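Local coordinates for DR2417 (Deinococcus radiodurans, PDB 4XWW), which degrades RNA as a metal-dependent 5'-3' exonuclease of the metallo-beta-lactamase superfamily, and probably matures ribosomal RNA, at residues 480-494 against 510-522. Numbering follows the deposited sequence.
Sequences LILTAVLHPTPHVEV and IRRVALEAVEQGL
Val492 fits both its methyls onto the 510-522 part of helix 504-523, making the tight centre where the helix lies across one face of the antiparallel hairpin 480-494. CG1, anti to the backbone N (chi1 -179°), meets Ala514 CB at 3.7 Å, while CG2 presses on the helix backbone, 3.5 Å from Leu515 N. Leu515 reaches back: its CD1 rests 3.4 Å from Pro490 O. Toward the Ile510 end of the segment, the Ile510 side chain crosses those of Leu482 and Val494 at about right angles, its CG2 3.6 Å from Leu482 CD2 and also touching Val494 CG2. Its CD1 extends tip to tip to Leu480 CD1. Ala484 CB packs on Val518 CG2 at 3.9 Å. Phe542 and Val539 of helix 528-547 touch Ile510 and Ala514, respectively.

Packing is looser at the turn: Leu486 CG and Pro490 CG each come only to 4.4 Å from Leu522 CD1, and Leu522 is exposed. Beside strand 491-494, Arg511 folds over the edge of the hairpin. Its chain, bent at chi3 (-112°), brings NH2 to Val492 O in a nearly straight bond of 3.0 Å (N-H...O 174°), the oxygen in the guanidinium plane and the nitrogen in the carbonyl plane. Glu493 lies near the same guanidinium but beyond salt-bridge distance, and Glu507 offers it a weak, long ion pair.

This helix-on-hairpin layer belongs to the C-terminal domain, whose sheet is completed by strand 552-556; Ile481 and Glu493 pack on Ile554 and Met556, respectively, of the second subunit. The chemistry implies an apolar seam that holds the helix to the sheet, with one straight, directional bond at its border that would favour this placement of the Arg511 guanidinium beside strand 491-494.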
ATOM      1  N   LEU A 480      24.307   3.084 -14.164  1.00 53.42           N
ATOM      2  CA  LEU A 480      25.630   3.527 -14.577  1.00 60.05           C
ATOM      3  C   LEU A 480      25.933   2.981 -15.961  1.00 59.86           C
ATOM      4  O   LEU A 480      26.033   1.768 -16.151  1.00 54.84           O
ATOM      5  CB  LEU A 480      26.695   3.072 -13.580  1.00 60.95           C
ATOM      6  CG  LEU A 480      27.004   4.110 -12.506  1.00 63.23           C
ATOM      7  CD1 LEU A 480      28.049   3.608 -11.524  1.00 59.26           C
ATOM      8  CD2 LEU A 480      27.478   5.365 -13.200  1.00 62.04           C
ATOM      9  N   ILE A 481      26.056   3.874 -16.935  1.00 57.97           N
ATOM     10  CA  ILE A 481      26.465   3.453 -18.262  1.00 62.84           C
ATOM     11  C   ILE A 481      27.962   3.716 -18.450  1.00 67.87           C
ATOM     12  O   ILE A 481      28.419   4.861 -18.478  1.00 74.25           O
ATOM     13  CB  ILE A 481      25.633   4.149 -19.369  1.00 70.57           C
ATOM     14  CG1 ILE A 481      26.383   4.140 -20.704  1.00 66.58           C
ATOM     15  CG2 ILE A 481      25.223   5.545 -18.958  1.00 71.39           C
ATOM     16  CD1 ILE A 481      26.016   2.967 -21.580  1.00 58.02           C
ATOM     17  N   LEU A 482      28.722   2.630 -18.540  1.00 66.31           N
ATOM     18  CA  LEU A 482      30.161   2.703 -18.723  1.00 69.19           C
ATOM     19  C   LEU A 482      30.525   2.388 -20.157  1.00 74.87           C
ATOM     20  O   LEU A 482      30.311   1.277 -20.627  1.00 74.20           O
ATOM     21  CB  LEU A 482      30.883   1.722 -17.804  1.00 73.72           C
ATOM     22  CG  LEU A 482      30.344   1.475 -16.402  1.00 70.88           C
ATOM     23  CD1 LEU A 482      30.519   0.008 -16.078  1.00 74.10           C
ATOM     24  CD2 LEU A 482      31.088   2.329 -15.401  1.00 67.14           C
ATOM     25  N   THR A 483      31.089   3.359 -20.858  1.00 75.93           N
ATOM     26  CA  THR A 483      31.543   3.099 -22.211  1.00 76.48           C
ATOM     27  C   THR A 483      33.061   3.199 -22.281  1.00 72.26           C
ATOM     28  O   THR A 483      33.647   4.187 -21.847  1.00 72.55           O
ATOM     29  CB  THR A 483      30.892   4.057 -23.221  1.00 75.69           C
ATOM     30  OG1 THR A 483      31.900   4.846 -23.863  1.00 76.72           O
ATOM     31  CG2 THR A 483      29.874   4.963 -22.525  1.00 65.28           C
ATOM     32  N   ALA A 484      33.691   2.158 -22.812  1.00 77.30           N
ATOM     33  CA  ALA A 484      35.139   2.150 -22.978  1.00 81.02           C
ATOM     34  C   ALA A 484      35.513   2.638 -24.367  1.00 82.35           C
ATOM     35  O   ALA A 484      35.004   2.131 -25.365  1.00 85.00           O
ATOM     36  CB  ALA A 484      35.699   0.758 -22.736  1.00 81.06           C
ATOM     37  N   VAL A 485      36.395   3.630 -24.427  1.00 87.02           N
ATOM     38  CA  VAL A 485      36.891   4.136 -25.704  1.00 91.88           C
ATOM     39  C   VAL A 485      38.356   3.752 -25.881  1.00 91.00           C
ATOM     40  O   VAL A 485      39.214   4.154 -25.101  1.00 91.53           O
ATOM     41  CB  VAL A 485      36.738   5.662 -25.817  1.00 93.00           C
ATOM     42  CG1 VAL A 485      36.918   6.104 -27.265  1.00 93.03           C
ATOM     43  CG2 VAL A 485      35.379   6.098 -25.288  1.00 91.88           C
ATOM     44  N   LEU A 486      38.629   2.974 -26.920  1.00 92.17           N
ATOM     45  CA  LEU A 486      39.940   2.367 -27.122  1.00 97.47           C
ATOM     46  C   LEU A 486      40.991   3.341 -27.645  1.00101.32           C
ATOM     47  O   LEU A 486      42.184   3.161 -27.399  1.00102.94           O
ATOM     48  CB  LEU A 486      39.815   1.179 -28.084  1.00100.11           C
ATOM     49  CG  LEU A 486      39.560  -0.209 -27.489  1.00 98.61           C
ATOM     50  CD1 LEU A 486      38.620  -0.150 -26.294  1.00 95.37           C
ATOM     51  CD2 LEU A 486      39.008  -1.151 -28.549  1.00 98.23           C
ATOM     52  N   HIS A 487      40.553   4.372 -28.360  1.00101.45           N
ATOM     53  CA  HIS A 487      41.488   5.253 -29.049  1.00103.38           C
ATOM     54  C   HIS A 487      41.344   6.731 -28.672  1.00 99.67           C
ATOM     55  O   HIS A 487      40.257   7.180 -28.307  1.00 96.32           O
ATOM     56  CB  HIS A 487      41.334   5.074 -30.562  1.00105.51           C
ATOM     57  CG  HIS A 487      41.751   3.721 -31.046  1.00107.36           C
ATOM     58  ND1 HIS A 487      43.067   3.391 -31.291  1.00110.51           N
ATOM     59  CD2 HIS A 487      41.027   2.610 -31.316  1.00104.06           C
ATOM     60  CE1 HIS A 487      43.134   2.137 -31.698  1.00111.81           C
ATOM     61  NE2 HIS A 487      41.910   1.640 -31.723  1.00109.82           N
ATOM     62  N   PRO A 488      42.453   7.488 -28.740  1.00101.11           N
ATOM     63  CA  PRO A 488      43.814   7.024 -29.045  1.00106.19           C
ATOM     64  C   PRO A 488      44.367   6.063 -27.991  1.00104.59           C
ATOM     65  O   PRO A 488      44.885   4.996 -28.325  1.00106.85           O
ATOM     66  CB  PRO A 488      44.625   8.325 -29.071  1.00109.52           C
ATOM     67  CG  PRO A 488      43.632   9.381 -29.394  1.00108.97           C
ATOM     68  CD  PRO A 488      42.380   8.956 -28.687  1.00102.34           C
ATOM     69  N   THR A 489      44.230   6.446 -26.729  1.00 99.26           N
ATOM     70  CA  THR A 489      44.641   5.618 -25.604  1.00 98.75           C
ATOM     71  C   THR A 489      43.383   5.228 -24.834  1.00 96.87           C
ATOM     72  O   THR A 489      42.527   6.083 -24.598  1.00 91.25           O
ATOM     73  CB  THR A 489      45.639   6.376 -24.696  1.00 98.98           C
ATOM     74  OG1 THR A 489      46.791   6.751 -25.463  1.00103.31           O
ATOM     75  CG2 THR A 489      46.074   5.524 -23.513  1.00 97.89           C
ATOM     76  N   PRO A 490      43.248   3.941 -24.459  1.00 97.74           N
ATOM     77  CA  PRO A 490      41.989   3.499 -23.846  1.00 94.99           C
ATOM     78  C   PRO A 490      41.617   4.316 -22.615  1.00 94.25           C
ATOM     79  O   PRO A 490      42.480   4.627 -21.796  1.00 98.57           O
ATOM     80  CB  PRO A 490      42.270   2.042 -23.461  1.00 92.78           C
ATOM     81  CG  PRO A 490      43.378   1.620 -24.342  1.00 96.21           C
ATOM     82  CD  PRO A 490      44.224   2.840 -24.551  1.00101.31           C
ATOM     83  N   HIS A 491      40.342   4.675 -22.513  1.00 88.04           N
ATOM     84  CA  HIS A 491      39.828   5.413 -21.369  1.00 80.06           C
ATOM     85  C   HIS A 491      38.357   5.065 -21.193  1.00 79.03           C
ATOM     86  O   HIS A 491      37.710   4.586 -22.124  1.00 75.37           O
ATOM     87  CB  HIS A 491      40.027   6.924 -21.544  1.00 82.57           C
ATOM     88  CG  HIS A 491      39.475   7.472 -22.823  1.00 88.27           C
ATOM     89  ND1 HIS A 491      39.946   7.100 -24.063  1.00 97.18           N
ATOM     90  CD2 HIS A 491      38.502   8.390 -23.054  1.00 86.82           C
ATOM     91  CE1 HIS A 491      39.283   7.752 -25.002  1.00 96.32           C
ATOM     92  NE2 HIS A 491      38.399   8.538 -24.413  1.00 89.34           N
ATOM     93  N   VAL A 492      37.832   5.289 -19.996  1.00 75.59           N
ATOM     94  CA  VAL A 492      36.466   4.878 -19.695  1.00 74.40           C
ATOM     95  C   VAL A 492      35.573   6.085 -19.423  1.00 74.37           C
ATOM     96  O   VAL A 492      36.000   7.058 -18.804  1.00 68.87           O
ATOM     97  CB  VAL A 492      36.429   3.914 -18.491  1.00 76.40           C
ATOM     98  CG1 VAL A 492      35.005   3.469 -18.195  1.00 72.12           C
ATOM     99  CG2 VAL A 492      37.310   2.710 -18.764  1.00 79.11           C
ATOM    100  N   GLU A 493      34.335   6.021 -19.896  1.00 68.21           N
ATOM    101  CA  GLU A 493      33.391   7.109 -19.697  1.00 65.98           C
ATOM    102  C   GLU A 493      32.207   6.677 -18.828  1.00 71.25           C
ATOM    103  O   GLU A 493      31.602   5.631 -19.059  1.00 74.00           O
ATOM    104  CB  GLU A 493      32.905   7.637 -21.043  1.00 66.98           C
ATOM    105  CG  GLU A 493      33.971   8.382 -21.824  1.00 76.10           C
ATOM    106  CD  GLU A 493      33.507   9.756 -22.252  1.00 83.46           C
ATOM    107  OE1 GLU A 493      32.570   9.838 -23.074  1.00 88.56           O
ATOM    108  OE2 GLU A 493      34.067  10.755 -21.754  1.00 83.81           O
ATOM    109  N   VAL A 494      31.888   7.497 -17.830  1.00 67.49           N
ATOM    110  CA  VAL A 494      30.849   7.169 -16.857  1.00 65.08           C
ATOM    111  C   VAL A 494      29.664   8.132 -16.905  1.00 64.39           C
ATOM    112  O   VAL A 494      29.830   9.345 -16.779  1.00 63.75           O
ATOM    113  CB  VAL A 494      31.421   7.164 -15.423  1.00 62.05           C
ATOM    114  CG1 VAL A 494      30.301   7.146 -14.392  1.00 57.70           C
ATOM    115  CG2 VAL A 494      32.357   5.983 -15.227  1.00 60.67           C
ATOM    116  N   ILE A 510      35.674   4.633 -10.281  1.00 70.27           N
ATOM    117  CA  ILE A 510      34.938   3.728 -11.155  1.00 65.75           C
ATOM    118  C   ILE A 510      35.647   3.567 -12.506  1.00 65.89           C
ATOM    119  O   ILE A 510      35.753   2.458 -13.037  1.00 63.21           O
ATOM    120  CB  ILE A 510      33.496   4.224 -11.372  1.00 64.05           C
ATOM    121  CG1 ILE A 510      32.712   4.155 -10.056  1.00 67.99           C
ATOM    122  CG2 ILE A 510      32.800   3.407 -12.443  1.00 65.32           C
ATOM    123  CD1 ILE A 510      31.340   4.799 -10.118  1.00 63.34           C
ATOM    124  N   ARG A 511      36.149   4.676 -13.045  1.00 68.17           N
ATOM    125  CA  ARG A 511      36.904   4.657 -14.295  1.00 73.36           C
ATOM    126  C   ARG A 511      38.087   3.699 -14.259  1.00 70.08           C
ATOM    127  O   ARG A 511      38.254   2.887 -15.168  1.00 67.02           O
ATOM    128  CB  ARG A 511      37.417   6.056 -14.637  1.00 77.14           C
ATOM    129  CG  ARG A 511      36.510   6.869 -15.536  1.00 82.31           C
ATOM    130  CD  ARG A 511      37.309   7.967 -16.214  1.00 80.62           C
ATOM    131  NE  ARG A 511      36.936   9.299 -15.752  1.00 85.04           N
ATOM    132  CZ  ARG A 511      36.088  10.100 -16.389  1.00 86.19           C
ATOM    133  NH1 ARG A 511      35.810  11.299 -15.896  1.00 88.04           N
ATOM    134  NH2 ARG A 511      35.519   9.704 -17.520  1.00 81.19           N
ATOM    135  N   ARG A 512      38.904   3.802 -13.210  1.00 72.33           N
ATOM    136  CA  ARG A 512      40.150   3.037 -13.128  1.00 77.03           C
ATOM    137  C   ARG A 512      39.899   1.539 -13.028  1.00 78.85           C
ATOM    138  O   ARG A 512      40.651   0.739 -13.586  1.00 78.23           O
ATOM    139  CB  ARG A 512      41.006   3.493 -11.937  1.00 75.68           C
ATOM    140  CG  ARG A 512      40.582   2.939 -10.574  1.00 82.62           C
ATOM    141  CD  ARG A 512      41.747   2.859  -9.601  1.00 84.70           C
ATOM    142  NE  ARG A 512      42.785   3.833  -9.923  1.00 86.72           N
ATOM    143  CZ  ARG A 512      42.715   5.129  -9.633  1.00 81.95           C
ATOM    144  NH1 ARG A 512      41.648   5.621  -9.017  1.00 77.69           N
ATOM    145  NH2 ARG A 512      43.711   5.935  -9.973  1.00 83.16           N
ATOM    146  N   VAL A 513      38.840   1.161 -12.318  1.00 77.72           N
ATOM    147  CA  VAL A 513      38.515  -0.243 -12.131  1.00 74.75           C
ATOM    148  C   VAL A 513      38.056  -0.817 -13.464  1.00 75.38           C
ATOM    149  O   VAL A 513      38.458  -1.914 -13.857  1.00 72.66           O
ATOM    150  CB  VAL A 513      37.429  -0.436 -11.053  1.00 67.27           C
ATOM    151  CG1 VAL A 513      37.016  -1.894 -10.965  1.00 67.13           C
ATOM    152  CG2 VAL A 513      37.941   0.059  -9.706  1.00 69.75           C
ATOM    153  N   ALA A 514      37.229  -0.049 -14.162  1.00 68.84           N
ATOM    154  CA  ALA A 514      36.794  -0.412 -15.500  1.00 69.11           C
ATOM    155  C   ALA A 514      37.983  -0.469 -16.453  1.00 73.63           C
ATOM    156  O   ALA A 514      38.149  -1.441 -17.187  1.00 77.73           O
ATOM    157  CB  ALA A 514      35.758   0.575 -16.004  1.00 65.11           C
ATOM    158  N   LEU A 515      38.816   0.569 -16.416  1.00 77.01           N
ATOM    159  CA  LEU A 515      39.941   0.702 -17.341  1.00 80.37           C
ATOM    160  C   LEU A 515      40.935  -0.446 -17.225  1.00 86.30           C
ATOM    161  O   LEU A 515      41.366  -0.996 -18.238  1.00 90.68           O
ATOM    162  CB  LEU A 515      40.669   2.029 -17.112  1.00 81.51           C
ATOM    163  CG  LEU A 515      41.693   2.411 -18.181  1.00 80.79           C
ATOM    164  CD1 LEU A 515      40.991   2.669 -19.501  1.00 78.51           C
ATOM    165  CD2 LEU A 515      42.504   3.620 -17.751  1.00 80.70           C
ATOM    166  N   GLU A 516      41.303  -0.791 -15.993  1.00 87.18           N
ATOM    167  CA  GLU A 516      42.233  -1.890 -15.754  1.00 86.01           C
ATOM    168  C   GLU A 516      41.724  -3.149 -16.441  1.00 87.77           C
ATOM    169  O   GLU A 516      42.489  -3.852 -17.092  1.00 91.52           O
ATOM    170  CB  GLU A 516      42.424  -2.134 -14.255  1.00 80.36           C
ATOM    171  N   ALA A 517      40.424  -3.402 -16.323  1.00 83.41           N
ATOM    172  CA  ALA A 517      39.791  -4.540 -16.981  1.00 81.09           C
ATOM    173  C   ALA A 517      39.857  -4.416 -18.502  1.00 83.05           C
ATOM    174  O   ALA A 517      40.060  -5.409 -19.201  1.00 86.18           O
ATOM    175  CB  ALA A 517      38.347  -4.680 -16.523  1.00 79.12           C
ATOM    176  N   VAL A 518      39.679  -3.200 -19.009  1.00 82.10           N
ATOM    177  CA  VAL A 518      39.808  -2.949 -20.440  1.00 86.92           C
ATOM    178  C   VAL A 518      41.244  -3.203 -20.883  1.00 92.74           C
ATOM    179  O   VAL A 518      41.489  -3.957 -21.824  1.00 99.30           O
ATOM    180  CB  VAL A 518      39.415  -1.504 -20.817  1.00 85.34           C
ATOM    181  CG1 VAL A 518      39.493  -1.309 -22.327  1.00 84.45           C
ATOM    182  CG2 VAL A 518      38.021  -1.177 -20.313  1.00 82.25           C
ATOM    183  N   GLU A 519      42.189  -2.571 -20.189  1.00 94.38           N
ATOM    184  CA  GLU A 519      43.612  -2.708 -20.490  1.00 91.97           C
ATOM    185  C   GLU A 519      44.121  -4.129 -20.269  1.00 93.66           C
ATOM    186  O   GLU A 519      44.847  -4.668 -21.103  1.00 97.44           O
ATOM    187  CB  GLU A 519      44.433  -1.735 -19.642  1.00 90.05           C
ATOM    188  CG  GLU A 519      44.380  -0.290 -20.101  1.00 88.94           C
ATOM    189  CD  GLU A 519      44.996   0.654 -19.089  1.00 93.22           C
ATOM    190  OE1 GLU A 519      45.278   0.206 -17.957  1.00 92.71           O
ATOM    191  OE2 GLU A 519      45.196   1.841 -19.421  1.00 97.96           O
ATOM    192  N   GLN A 520      43.754  -4.729 -19.139  1.00 92.79           N
ATOM    193  CA  GLN A 520      44.183  -6.091 -18.839  1.00 94.69           C
ATOM    194  C   GLN A 520      43.551  -7.055 -19.829  1.00 94.05           C
ATOM    195  O   GLN A 520      44.187  -8.013 -20.272  1.00 97.90           O
ATOM    196  CB  GLN A 520      43.820  -6.484 -17.402  1.00 93.21           C
ATOM    197  CG  GLN A 520      44.270  -7.875 -16.995  1.00 93.89           C
ATOM    198  CD  GLN A 520      45.770  -8.069 -17.126  1.00 95.00           C
ATOM    199  OE1 GLN A 520      46.541  -7.109 -17.101  1.00 96.94           O
ATOM    200  NE2 GLN A 520      46.190  -9.320 -17.276  1.00 95.01           N
ATOM    201  N   GLY A 521      42.300  -6.782 -20.183  1.00 89.83           N
ATOM    202  CA  GLY A 521      41.584  -7.585 -21.155  1.00 91.43           C
ATOM    203  C   GLY A 521      42.167  -7.504 -22.554  1.00 98.31           C
ATOM    204  O   GLY A 521      42.049  -8.447 -23.331  1.00 99.45           O
ATOM    205  N   LEU A 522      42.785  -6.376 -22.891  1.00 98.76           N
ATOM    206  CA  LEU A 522      43.420  -6.236 -24.197  1.00 98.67           C
ATOM    207  C   LEU A 522      44.795  -6.901 -24.180  1.00101.45           C
ATOM    208  O   LEU A 522      45.238  -7.462 -25.184  1.00103.46           O
ATOM    209  CB  LEU A 522      43.532  -4.759 -24.597  1.00 97.28           C
ATOM    210  CG  LEU A 522      42.220  -4.024 -24.886  1.00 93.44           C
ATOM    211  CD1 LEU A 522      42.469  -2.551 -25.179  1.00 92.99           C
ATOM    212  CD2 LEU A 522      41.466  -4.683 -26.034  1.00 93.58           C
TER